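Local atomic coordinates of polymerase subunit PA (Dhori virus, PDB entry 4CGS), a protein that forms part of the viral RNA polymerase and probably binds RNA, its N-terminal domain seen here being related to the cap-snatching endonuclease domain of influenza viruses. Residues Arg96-Tyr100 with Glu117-Phe121; Ile40-Val44 with Phe149-Ile153. All coordinates share one frame; numbering follows the deposited sequence.

Both contacts lie in the N-terminal domain of the subunit, on opposite sides of the chain's centre. Their centres are 20 Å apart and their nearest atoms about 6 Å, so they do not touch. Contact 1 pairs strands 97-104 and 119-125 at one margin of the mixed sheet; contact 2 packs helix 31-44 against helix 140-157. Along the chain the order is 40-44, 96-100, 117-121, 149-153, which nests the strand pair inside the loop that the helix pair closes. Strand 97-104 bridges the two, since Val44 of contact 2 also rests on Val101 further along it. Sheet pairing and helix packing thus join into one compact alpha/beta domain.

Contact 1. Residues Arg96-Tyr100 with Glu117-Phe121; sequences RKGVY and ENEIF
Tyr100 lays its ring over that of Phe121 in an offset stack, centroids 4.5 Å apart and planes turned by 23°. Tyr100 CD1 sits above the rim of the Phe121 ring rather than its middle, and Tyr100 CB covers the same ring in a CH-pi contact. With CG anti to the carbonyl carbon in both residues (chi1 -57° in Tyr100, -79° in Phe121) and the two paired in parallel register, the rings leave their strands on the same face of the sheet and overlap. Glu119 shares that face: its extended chain passes the edge of the tyrosine ring, and Tyr100 OH donates to Glu119 OE2 over 2.7 Å, reaching it from above the carboxylate plane. The other oxygen, OE1, is gripped by Arg84 in a salt bridge and by Ala116 N, which probably helps hold the carboxylate in its orientation.

On the other face Val99 and Ile120 sit side by side, and both touch Tyr137 of helix 132-137. Between the faces run three backbone hydrogen bonds: Gly98 N to Asn118 O (2.8 Å), Ile120 N to Gly98 O (2.9 Å) and Tyr100 N to Ile120 O (2.9 Å). Lys97 bends at chi2 to bring NZ to Glu117 O; the modelled length of that bond is too short to be taken literally. Arg96 and Lys97 opposite Asp92 form a G1 beta bulge, where strand 97-104 begins. What results is a parallel strand pair at the margin of a mixed sheet, consistent with the alpha/beta nuclease-like fold of orthomyxovirus PA N-terminal domains.

Contact 2. Residues Ile40-Val44 with Phe149-Ile153; sequences IKYTV and FLVTI
Thr43 sets its methyl, CG2, squarely over the centre of the Phe149 ring, 3.6 Å from the centroid and only 9° off the ring normal, a well-formed CH-pi contact. The methyl faces the ring because CG2 is anti to the backbone N, while OG1 turns back along its own helix to bond Cys39 O. Behind the ring, on its opposite face, Ile153 CG2 of the same helix as Phe149 lies nearer the rim, so the phenyl group is held between a threonine and an isoleucine.

Ile40 completes the tight part by forking: CG2 meets Leu150 CD2 at 3.6 Å, and CG1 approaches Ile153 CD1 at 3.7 Å as the two isoleucines reach toward each other tip to tip. Toward Val44 the fit relaxes. Val44 CG2 stands 4.0 Å from Leu150 CD2 and 4.2 Å from Phe149 CD2, at the edge of the ring. Farther round helix 140-157, Val151 and Thr152 take no part, and Thr152 lies on the exposed side of that helix.

The segment axes stay 11.1 Å apart at 153°, roughly antiparallel, so the side chains rather than the backbones bridge the gap. No hydrogen bond crosses between the segments; cohesion here comes from apolar burial and from the fit of methyl groups against one aromatic ring.

Contact 1. Residues Arg96-Tyr100 with Glu117-Phe121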
ATOM      1  N   ARG A  96      -7.074  14.425  -8.438  1.00  9.69           N
ATOM      2  CA  ARG A  96      -8.256  14.658  -7.598  1.00 10.78           C
ATOM      3  C   ARG A  96      -8.969  13.305  -7.382  1.00 10.77           C
ATOM      4  O   ARG A  96     -10.171  13.195  -7.609  1.00 11.14           O
ATOM      5  CB  ARG A  96      -9.202  15.716  -8.182  1.00 14.08           C
ATOM      6  CG  ARG A  96      -8.507  16.997  -8.579  1.00 17.42           C
ATOM      7  CD  ARG A  96      -8.194  17.798  -7.298  1.00 17.25           C
ATOM      8  NE  ARG A  96      -9.452  18.075  -6.561  1.00 22.33           N
ATOM      9  CZ  ARG A  96      -9.518  18.584  -5.342  1.00 19.17           C
ATOM     10  NH1 ARG A  96      -8.408  18.831  -4.702  1.00 18.12           N
ATOM     11  NH2 ARG A  96     -10.716  18.719  -4.719  1.00 17.26           N
ATOM     12  N   LYS A  97      -8.207  12.341  -6.882  1.00 11.04           N
ATOM     13  CA  LYS A  97      -8.713  10.986  -6.675  1.00 10.66           C
ATOM     14  C   LYS A  97      -8.283  10.524  -5.273  1.00  8.20           C
ATOM     15  O   LYS A  97      -7.207  10.954  -4.787  1.00  8.94           O
ATOM     16  CB  LYS A  97      -8.133   9.999  -7.674  1.00 13.41           C
ATOM     17  CG  LYS A  97      -8.307  10.250  -9.154  1.00 18.06           C
ATOM     18  CD  LYS A  97      -9.647   9.887  -9.686  1.00 17.65           C
ATOM     19  CE  LYS A  97      -9.839  10.245 -11.135  1.00 19.98           C
ATOM     20  NZ  LYS A  97     -11.239  10.054 -11.542  1.00 26.28           N
ATOM     21  N   GLY A  98      -9.054   9.607  -4.708  1.00  6.85           N
ATOM     22  CA  GLY A  98      -8.651   8.866  -3.561  1.00  8.02           C
ATOM     23  C   GLY A  98      -8.096   7.540  -4.044  1.00  6.34           C
ATOM     24  O   GLY A  98      -8.738   6.876  -4.859  1.00  7.42           O
ATOM     25  N   VAL A  99      -6.967   7.149  -3.526  1.00  6.36           N
ATOM     26  CA  VAL A  99      -6.274   5.942  -3.944  1.00  6.20           C
ATOM     27  C   VAL A  99      -6.323   4.931  -2.819  1.00  5.82           C
ATOM     28  O   VAL A  99      -5.914   5.203  -1.718  1.00  6.97           O
ATOM     29  CB  VAL A  99      -4.811   6.239  -4.357  1.00  5.69           C
ATOM     30  CG1 VAL A  99      -4.133   4.949  -4.847  1.00  8.03           C
ATOM     31  CG2 VAL A  99      -4.740   7.342  -5.407  1.00  8.33           C
ATOM     32  N   TYR A 100      -6.760   3.710  -3.141  1.00  5.20           N
ATOM     33  CA  TYR A 100      -6.760   2.595  -2.195  1.00  5.75           C
ATOM     34  C   TYR A 100      -5.716   1.610  -2.729  1.00  6.76           C
ATOM     35  O   TYR A 100      -5.675   1.377  -3.939  1.00  9.08           O
ATOM     36  CB  TYR A 100      -8.109   1.952  -2.114  1.00  8.15           C
ATOM     37  CG  TYR A 100      -9.266   2.882  -1.736  1.00  7.61           C
ATOM     38  CD1 TYR A 100      -9.882   3.585  -2.710  1.00 10.25           C
ATOM     39  CD2 TYR A 100      -9.705   3.031  -0.411  1.00  8.83           C
ATOM     40  CE1 TYR A 100     -10.939   4.456  -2.468  1.00 10.95           C
ATOM     41  CE2 TYR A 100     -10.795   3.913  -0.125  1.00  9.08           C
ATOM     42  CZ  TYR A 100     -11.375   4.569  -1.188  1.00  9.34           C
ATOM     43  OH  TYR A 100     -12.456   5.458  -0.974  1.00 10.98           O
ATOM     44  N   GLU A 117     -16.177   7.317  -9.414  1.00 10.27           N
ATOM     45  CA  GLU A 117     -15.447   8.128 -10.367  1.00 13.22           C
ATOM     46  C   GLU A 117     -14.261   8.837  -9.732  1.00 12.25           C
ATOM     47  O   GLU A 117     -13.305   9.078 -10.431  1.00 13.42           O
ATOM     48  CB  GLU A 117     -16.392   9.153 -11.036  1.00 17.88           C
ATOM     49  CG  GLU A 117     -16.888  10.277 -10.119  1.00 23.45           C
ATOM     50  CD  GLU A 117     -17.847  11.291 -10.773  1.00 40.69           C
ATOM     51  OE1 GLU A 117     -17.843  11.371 -12.029  1.00 44.88           O
ATOM     52  OE2 GLU A 117     -18.593  12.024 -10.024  1.00 46.01           O
ATOM     53  N   ASN A 118     -14.338   9.202  -8.472  1.00  9.03           N
ATOM     54  CA  ASN A 118     -13.226   9.857  -7.807  1.00  8.28           C
ATOM     55  C   ASN A 118     -12.247   8.925  -7.081  1.00  7.93           C
ATOM     56  O   ASN A 118     -11.405   9.386  -6.303  1.00  8.71           O
ATOM     57  CB  ASN A 118     -13.699  10.972  -6.851  1.00 10.24           C
ATOM     58  CG  ASN A 118     -14.398  10.471  -5.604  1.00 11.34           C
ATOM     59  OD1 ASN A 118     -14.732   9.322  -5.477  1.00 10.96           O
ATOM     60  ND2 ASN A 118     -14.662  11.383  -4.681  1.00 13.75           N
ATOM     61  N   GLU A 119     -12.334   7.636  -7.380  1.00  7.33           N
ATOM     62  CA  GLU A 119     -11.486   6.613  -6.715  1.00  6.67           C
ATOM     63  C   GLU A 119     -10.613   5.866  -7.704  1.00  6.20           C
ATOM     64  O   GLU A 119     -11.047   5.545  -8.841  1.00  8.41           O
ATOM     65  CB  GLU A 119     -12.359   5.588  -5.972  1.00  8.11           C
ATOM     66  CG  GLU A 119     -13.203   6.171  -4.826  1.00  8.30           C
ATOM     67  CD  GLU A 119     -14.104   5.117  -4.160  1.00  7.89           C
ATOM     68  OE1 GLU A 119     -14.533   4.224  -4.910  1.00 10.94           O
ATOM     69  OE2 GLU A 119     -14.307   5.274  -2.963  1.00  9.97           O
ATOM     70  N   ILE A 120      -9.447   5.465  -7.244  1.00  7.15           N
ATOM     71  CA  ILE A 120      -8.540   4.587  -7.936  1.00  8.34           C
ATOM     72  C   ILE A 120      -8.142   3.472  -6.971  1.00  6.88           C
ATOM     73  O   ILE A 120      -7.692   3.717  -5.863  1.00  8.74           O
ATOM     74  CB  ILE A 120      -7.236   5.335  -8.395  1.00 11.60           C
ATOM     75  CG1 ILE A 120      -7.573   6.395  -9.398  1.00 15.79           C
ATOM     76  CG2 ILE A 120      -6.176   4.276  -8.871  1.00 13.13           C
ATOM     77  CD1 ILE A 120      -8.016   5.888 -10.728  1.00 17.92           C
ATOM     78  N   PHE A 121      -8.217   2.211  -7.404  1.00  7.91           N
ATOM     79  CA  PHE A 121      -7.774   1.077  -6.613  1.00  8.19           C
ATOM     80  C   PHE A 121      -6.503   0.483  -7.262  1.00  8.46           C
ATOM     81  O   PHE A 121      -6.569  -0.248  -8.207  1.00 10.16           O
ATOM     82  CB  PHE A 121      -8.891   0.018  -6.536  1.00 11.33           C
ATOM     83  CG  PHE A 121     -10.017   0.307  -5.518  1.00 14.35           C
ATOM     84  CD1 PHE A 121     -10.861   1.382  -5.738  1.00 19.39           C
ATOM     85  CD2 PHE A 121     -10.208  -0.455  -4.359  1.00 19.33           C
ATOM     86  CE1 PHE A 121     -11.899   1.677  -4.894  1.00 20.65           C
ATOM     87  CE2 PHE A 121     -11.216  -0.115  -3.477  1.00 18.66           C
ATOM     88  CZ  PHE A 121     -12.086   0.936  -3.771  1.00 19.61           C
TER

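Contact 2. Residues Ile40-Val44 with Phe149-Ile153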
ATOM      1  N   ILE A  40       4.240  -4.031   3.653  1.00  4.42           N
ATOM      2  CA  ILE A  40       4.370  -4.012   2.193  1.00  5.75           C
ATOM      3  C   ILE A  40       3.421  -2.963   1.627  1.00  5.54           C
ATOM      4  O   ILE A  40       3.803  -2.161   0.763  1.00  5.39           O
ATOM      5  CB  ILE A  40       4.129  -5.405   1.586  1.00  5.46           C
ATOM      6  CG1 ILE A  40       5.294  -6.385   1.953  1.00  5.05           C
ATOM      7  CG2 ILE A  40       4.012  -5.315   0.042  1.00  8.68           C
ATOM      8  CD1 ILE A  40       5.050  -7.815   1.518  1.00  6.20           C
ATOM      9  N   LYS A  41       2.146  -2.990   2.075  1.00  5.12           N
ATOM     10  CA  LYS A  41       1.166  -2.020   1.619  1.00  5.84           C
ATOM     11  C   LYS A  41       1.628  -0.596   1.889  1.00  4.72           C
ATOM     12  O   LYS A  41       1.542   0.262   1.019  1.00  5.18           O
ATOM     13  CB  LYS A  41      -0.134  -2.294   2.304  1.00  6.21           C
ATOM     14  CG  LYS A  41      -1.262  -1.321   1.947  1.00  6.77           C
ATOM     15  CD  LYS A  41      -2.495  -1.677   2.741  1.00  9.26           C
ATOM     16  CE  LYS A  41      -3.585  -0.651   2.644  1.00  8.92           C
ATOM     17  NZ  LYS A  41      -4.839  -1.221   3.297  1.00 12.80           N
ATOM     18  N   TYR A  42       2.140  -0.310   3.070  1.00  4.95           N
ATOM     19  CA  TYR A  42       2.624   1.006   3.415  1.00  4.52           C
ATOM     20  C   TYR A  42       3.769   1.422   2.521  1.00  4.27           C
ATOM     21  O   TYR A  42       3.860   2.570   2.050  1.00  5.37           O
ATOM     22  CB  TYR A  42       2.937   1.137   4.871  1.00  5.36           C
ATOM     23  CG  TYR A  42       3.233   2.534   5.322  1.00  6.90           C
ATOM     24  CD1 TYR A  42       2.183   3.458   5.444  1.00  6.23           C
ATOM     25  CD2 TYR A  42       4.526   2.979   5.553  1.00  5.71           C
ATOM     26  CE1 TYR A  42       2.384   4.758   5.844  1.00  5.73           C
ATOM     27  CE2 TYR A  42       4.758   4.300   5.965  1.00  6.52           C
ATOM     28  CZ  TYR A  42       3.702   5.163   6.144  1.00  5.95           C
ATOM     29  OH  TYR A  42       3.919   6.471   6.542  1.00  7.12           O
ATOM     30  N   THR A  43       4.716   0.525   2.367  1.00  4.87           N
ATOM     31  CA  THR A  43       5.881   0.760   1.538  1.00  5.61           C
ATOM     32  C   THR A  43       5.461   1.058   0.097  1.00  5.71           C
ATOM     33  O   THR A  43       6.037   1.946  -0.576  1.00  5.82           O
ATOM     34  CB  THR A  43       6.911  -0.398   1.594  1.00  5.14           C
ATOM     35  OG1 THR A  43       7.241  -0.666   2.953  1.00  5.69           O
ATOM     36  CG2 THR A  43       8.187  -0.000   0.870  1.00  6.23           C
ATOM     37  N   VAL A  44       4.453   0.381  -0.426  1.00  5.15           N
ATOM     38  CA  VAL A  44       3.926   0.644  -1.743  1.00  5.75           C
ATOM     39  C   VAL A  44       3.370   2.075  -1.790  1.00  5.09           C
ATOM     40  O   VAL A  44       3.649   2.814  -2.723  1.00  6.11           O
ATOM     41  CB  VAL A  44       2.893  -0.415  -2.160  1.00  5.32           C
ATOM     42  CG1 VAL A  44       2.083   0.118  -3.378  1.00  6.30           C
ATOM     43  CG2 VAL A  44       3.588  -1.721  -2.473  1.00  7.16           C
ATOM     44  N   PHE A 149      10.402  -2.988  -5.522  1.00  7.70           N
ATOM     45  CA  PHE A 149      10.251  -3.313  -4.103  1.00  7.08           C
ATOM     46  C   PHE A 149       9.533  -4.639  -3.926  1.00  7.31           C
ATOM     47  O   PHE A 149      10.009  -5.504  -3.200  1.00  8.58           O
ATOM     48  CB  PHE A 149       9.480  -2.211  -3.379  1.00  7.68           C
ATOM     49  CG  PHE A 149       8.972  -2.634  -2.034  1.00  6.48           C
ATOM     50  CD1 PHE A 149       9.861  -3.077  -1.030  1.00  7.49           C
ATOM     51  CD2 PHE A 149       7.604  -2.734  -1.800  1.00  7.49           C
ATOM     52  CE1 PHE A 149       9.352  -3.556   0.185  1.00  7.20           C
ATOM     53  CE2 PHE A 149       7.142  -3.196  -0.606  1.00  7.39           C
ATOM     54  CZ  PHE A 149       7.993  -3.597   0.383  1.00  6.11           C
ATOM     55  N   LEU A 150       8.415  -4.848  -4.607  1.00  6.94           N
ATOM     56  CA  LEU A 150       7.639  -6.093  -4.429  1.00  8.58           C
ATOM     57  C   LEU A 150       8.503  -7.298  -4.794  1.00  9.78           C
ATOM     58  O   LEU A 150       8.513  -8.306  -4.111  1.00 10.49           O
ATOM     59  CB  LEU A 150       6.367  -6.054  -5.315  1.00  7.60           C
ATOM     60  CG  LEU A 150       5.283  -5.055  -4.819  1.00  7.57           C
ATOM     61  CD1 LEU A 150       4.240  -4.885  -5.900  1.00  8.89           C
ATOM     62  CD2 LEU A 150       4.667  -5.477  -3.498  1.00  9.47           C
ATOM     63  N   VAL A 151       9.231  -7.233  -5.896  1.00  9.26           N
ATOM     64  CA  VAL A 151      10.075  -8.330  -6.302  1.00 11.35           C
ATOM     65  C   VAL A 151      11.200  -8.563  -5.316  1.00  9.83           C
ATOM     66  O   VAL A 151      11.617  -9.753  -5.134  1.00  9.71           O
ATOM     67  CB  VAL A 151      10.638  -8.042  -7.716  1.00 14.80           C
ATOM     68  CG1 VAL A 151      11.940  -8.849  -7.940  1.00 19.92           C
ATOM     69  CG2 VAL A 151       9.501  -8.134  -8.768  1.00 17.85           C
ATOM     70  N   THR A 152      11.734  -7.548  -4.711  1.00  9.34           N
ATOM     71  CA  THR A 152      12.750  -7.711  -3.701  1.00  8.53           C
ATOM     72  C   THR A 152      12.215  -8.478  -2.484  1.00  9.06           C
ATOM     73  O   THR A 152      12.832  -9.484  -2.031  1.00  8.30           O
ATOM     74  CB  THR A 152      13.308  -6.335  -3.237  1.00 10.35           C
ATOM     75  OG1 THR A 152      13.856  -5.670  -4.361  1.00 12.41           O
ATOM     76  CG2 THR A 152      14.372  -6.484  -2.201  1.00 13.28           C
ATOM     77  N   ILE A 153      11.099  -8.057  -1.926  1.00  7.55           N
ATOM     78  CA  ILE A 153      10.550  -8.779  -0.789  1.00  7.36           C
ATOM     79  C   ILE A 153      10.005 -10.155  -1.139  1.00  7.00           C
ATOM     80  O   ILE A 153      10.180 -11.127  -0.393  1.00  8.37           O
ATOM     81  CB  ILE A 153       9.528  -7.965  -0.004  1.00  8.65           C
ATOM     82  CG1 ILE A 153       9.221  -8.649   1.352  1.00 10.56           C
ATOM     83  CG2 ILE A 153       8.282  -7.532  -0.763  1.00  9.10           C
ATOM     84  CD1 ILE A 153       8.717  -7.746   2.447  1.00 13.49           C
TER